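Local atomic coordinates of chitin elicitor-binding protein (PDB entry 5JCD), a protein that binds chitin oligosaccharides from fungal cell walls at the rice cell surface and helps pass the elicitor signal on to defense responses. Residues 166-169 with 170-174; 181-184 with 185-189. All coordinates share one frame; numbering follows the deposited sequence.

Contact 1: 166-169 with 170-174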
# COMPACT_ATOMS: atom_id res chain seq x y z
N VAL A 166 -7.42 -3.24 -16.61
CA VAL A 166 -6.15 -3.82 -16.93
C VAL A 166 -6.37 -5.19 -17.53
O VAL A 166 -7.39 -5.83 -17.29
CB VAL A 166 -5.26 -3.83 -15.65
CG1 VAL A 166 -4.48 -5.12 -15.50
CG2 VAL A 166 -4.36 -2.62 -15.64
N THR A 167 -5.46 -5.59 -18.40
CA THR A 167 -5.48 -6.93 -18.96
C THR A 167 -5.09 -7.98 -17.91
O THR A 167 -4.18 -7.75 -17.10
CB THR A 167 -4.57 -7.00 -20.20
OG1 THR A 167 -5.39 -7.04 -21.37
CG2 THR A 167 -3.71 -8.22 -20.19
N GLU A 168 -5.77 -9.12 -17.93
CA GLU A 168 -5.46 -10.18 -16.98
C GLU A 168 -4.00 -10.65 -17.07
O GLU A 168 -3.34 -10.83 -16.04
CB GLU A 168 -6.42 -11.37 -17.14
CG GLU A 168 -6.14 -12.47 -16.12
CD GLU A 168 -7.11 -13.63 -16.16
OE1 GLU A 168 -8.13 -13.55 -16.88
OE2 GLU A 168 -6.87 -14.61 -15.42
N SER A 169 -3.46 -10.80 -18.28
CA SER A 169 -2.06 -11.25 -18.42
C SER A 169 -1.08 -10.21 -17.90
O SER A 169 -0.02 -10.56 -17.36
CB SER A 169 -1.72 -11.68 -19.86
OG SER A 169 -2.05 -10.68 -20.78
N THR A 170 -1.40 -8.94 -18.12
CA THR A 170 -0.64 -7.85 -17.50
C THR A 170 -0.62 -8.04 -15.97
O THR A 170 0.43 -7.95 -15.33
CB THR A 170 -1.24 -6.47 -17.85
OG1 THR A 170 -1.00 -6.16 -19.22
CG2 THR A 170 -0.61 -5.41 -17.00
N LEU A 171 -1.78 -8.30 -15.39
CA LEU A 171 -1.86 -8.49 -13.96
C LEU A 171 -1.00 -9.69 -13.59
O LEU A 171 -0.22 -9.63 -12.65
CB LEU A 171 -3.30 -8.68 -13.49
CG LEU A 171 -3.54 -8.65 -11.97
CD1 LEU A 171 -3.14 -7.28 -11.44
CD2 LEU A 171 -5.01 -8.93 -11.63
N LEU A 172 -1.10 -10.76 -14.38
CA LEU A 172 -0.39 -12.02 -14.13
C LEU A 172 1.12 -11.95 -14.32
O LEU A 172 1.87 -12.48 -13.51
CB LEU A 172 -0.96 -13.14 -15.00
CG LEU A 172 -2.40 -13.48 -14.62
CD1 LEU A 172 -3.10 -14.43 -15.60
CD2 LEU A 172 -2.46 -13.98 -13.18
N THR A 173 1.58 -11.26 -15.36
CA THR A 173 3.03 -11.17 -15.57
C THR A 173 3.67 -10.21 -14.58
O THR A 173 4.76 -10.44 -14.08
CB THR A 173 3.40 -10.73 -17.01
OG1 THR A 173 2.94 -9.40 -17.23
CG2 THR A 173 2.77 -11.67 -18.03
N ARG A 174 2.99 -9.09 -14.34
CA ARG A 174 3.48 -8.12 -13.38
C ARG A 174 3.63 -8.77 -12.01
O ARG A 174 4.56 -8.48 -11.27
CB ARG A 174 2.52 -6.92 -13.31
CG ARG A 174 2.97 -5.81 -12.38
CD ARG A 174 4.22 -5.16 -12.89
NE ARG A 174 4.92 -4.42 -11.85
CZ ARG A 174 6.09 -3.81 -12.03
NH1 ARG A 174 6.68 -3.84 -13.21
NH2 ARG A 174 6.65 -3.15 -11.02

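Contact 2: 181-184 with 185-189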
# COMPACT_ATOMS: atom_id res chain seq x y z
N THR A 181 -5.50 -19.87 -10.47
CA THR A 181 -6.41 -20.61 -9.58
C THR A 181 -5.85 -20.71 -8.18
O THR A 181 -6.56 -21.00 -7.23
CB THR A 181 -6.74 -22.03 -10.11
OG1 THR A 181 -5.56 -22.84 -10.11
CG2 THR A 181 -7.31 -21.94 -11.52
N LYS A 182 -4.55 -20.47 -8.05
CA LYS A 182 -3.87 -20.57 -6.76
C LYS A 182 -3.92 -19.26 -5.99
O LYS A 182 -3.28 -19.13 -4.95
CB LYS A 182 -2.41 -20.97 -6.96
CG LYS A 182 -2.21 -22.29 -7.69
CD LYS A 182 -2.65 -23.50 -6.89
CE LYS A 182 -2.19 -24.78 -7.58
NZ LYS A 182 -1.31 -24.50 -8.77
N LEU A 183 -4.66 -18.28 -6.51
CA LEU A 183 -4.75 -16.95 -5.88
C LEU A 183 -5.21 -17.09 -4.43
O LEU A 183 -6.24 -17.69 -4.16
CB LEU A 183 -5.75 -16.06 -6.65
CG LEU A 183 -5.64 -14.55 -6.46
CD1 LEU A 183 -4.38 -14.06 -7.12
CD2 LEU A 183 -6.85 -13.80 -6.99
N GLN A 184 -4.45 -16.56 -3.49
CA GLN A 184 -4.88 -16.59 -2.09
C GLN A 184 -5.51 -15.31 -1.58
O GLN A 184 -5.14 -14.20 -1.99
CB GLN A 184 -3.71 -16.98 -1.21
CG GLN A 184 -3.46 -18.46 -1.24
CD GLN A 184 -2.26 -18.84 -0.45
OE1 GLN A 184 -1.57 -17.98 0.09
NE2 GLN A 184 -2.03 -20.15 -0.33
N MET A 185 -6.46 -15.48 -0.68
CA MET A 185 -7.01 -14.36 0.06
C MET A 185 -5.87 -13.67 0.80
O MET A 185 -5.02 -14.31 1.40
CB MET A 185 -8.06 -14.87 1.03
CG MET A 185 -8.74 -13.78 1.83
SD MET A 185 -9.72 -14.47 3.19
CE MET A 185 -10.72 -13.07 3.69
N GLY A 186 -5.81 -12.34 0.69
CA GLY A 186 -4.80 -11.58 1.41
C GLY A 186 -3.47 -11.50 0.68
O GLY A 186 -2.58 -10.79 1.11
N GLN A 187 -3.35 -12.20 -0.44
CA GLN A 187 -2.21 -12.00 -1.33
C GLN A 187 -2.19 -10.54 -1.83
O GLN A 187 -3.20 -10.00 -2.26
CB GLN A 187 -2.30 -12.92 -2.55
CG GLN A 187 -1.07 -12.88 -3.44
CD GLN A 187 -1.04 -14.02 -4.45
OE1 GLN A 187 -1.93 -14.89 -4.45
NE2 GLN A 187 -0.02 -14.05 -5.30
N ILE A 188 -1.02 -9.93 -1.77
CA ILE A 188 -0.84 -8.56 -2.17
C ILE A 188 -0.42 -8.46 -3.64
O ILE A 188 0.64 -8.92 -4.02
CB ILE A 188 0.25 -7.90 -1.32
CG1 ILE A 188 -0.05 -8.09 0.17
CG2 ILE A 188 0.40 -6.44 -1.70
CD1 ILE A 188 -1.37 -7.50 0.62
N LEU A 189 -1.26 -7.81 -4.44
CA LEU A 189 -0.98 -7.63 -5.85
C LEU A 189 -0.54 -6.19 -6.18
O LEU A 189 -1.08 -5.22 -5.65
CB LEU A 189 -2.23 -7.99 -6.67
CG LEU A 189 -2.77 -9.43 -6.62
CD1 LEU A 189 -3.96 -9.61 -7.56
CD2 LEU A 189 -1.70 -10.41 -7.01

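Contact 1: 166-169 with 170-174
The carbonyl of T167 accepts the amide of L171 at 3.0 Å (L171 N to T167 O), the first of three successive i to i+4 bonds that join 166-169 to 170-174 as the opening turns of helix 168-174. L172 N to E168 O follows at 2.8 Å; in both bonds the donor lies in the carbonyl plane. The third, T173 N to S169 O at 2.7 Å, has its donor tilted 23° from that plane. T167 occupies the N-cap position, yet its side chain makes no capping bond: its methyl CG2, not OG1, faces the first turn, 3.5 Å from T170 OG1. V166, just before the helix, brings CG1 to 4.3 Å from L171 CB.

On the next flank E168 crosses L172 at a slant, E168 CG 3.7 Å from L172 CD1. With CG anti to the backbone N (chi1 -178°) and the chain extended beyond it, the carboxylate is carried past that methyl toward helix 157-163, where OE2 is hydrogen-bonded to T157 OG1. Shortening E168 to an alanine removes both the carboxylate and CG, which would probably leave T157 OG1 without this partner and L172 CD1 without its cover on that side. The chemistry is thus divided: backbone bonds build the turn, while E168 joins its helix to helix 157-163 of the C-terminal LysM domain of this chain (LysM 2), touching S158, a chitin-binding residue.

Contact 2: 181-184 with 185-189
L183 and Q187 meet at about a right angle, with the methyl CD1 of L183 3.7 Å from OE1 of Q187. That oxygen is the acceptor for the backbone amide of Q184, Q184 N to Q187 OE1 3.2 Å, in a nearly straight bond (169° at the hydrogen) with the donor in the plane of the side-chain carbonyl. With CG anti to its own N (chi1 -174°) and the rest extended, the Q187 chain reaches across the turn to Q184 N. The reverse bond closes a type II beta turn: Q187 N to Q184 O is 3.1 Å, but here the donor sits above the carbonyl plane, 52° out of it. Q184 therefore has both its N-H and its C=O taken up by Q187, one by side chain and one by backbone. At the third position G186 has a positive phi, where a side chain would collide with the carbonyl oxygen of M185.

L183, Q184 and M185 belong to the experimentally defined chitin-binding site, so the two bonds to Q187 probably help hold the backbone of that surface in shape. Behind it, L183 CD1 lies 4.5 Å from L189 CD1. The backbones of G186 and Q187 are hydrogen-bonded to V151, and that of L189 to Y149 in strand 145-150; L183 packs on T157 and I160 of helix 157-163, and the turn leads directly into strand 188-193.

Both contacts are local and lie in series within the C-terminal LysM domain, neither enclosing nor crossing the other. Following the chain from the N terminus, strand 145-150 and helix 157-163 precede contact 1, which forms the first turns of helix 168-174. A loop then leads to contact 2. Neither closes a long loop: contact 1 is successive helical turns, contact 2 a tight four-residue turn, Q184 to Q187. Their centres are about 14 Å apart, but they touch through L171 CD2 and L189 CD1 at 4.2 Å. Helix 157-163 is common to both, L171 and L183 each reaching I160. Strand 188-193, antiparallel to strand 145-150, completes the beta-alpha-alpha-beta order of the LysM domain.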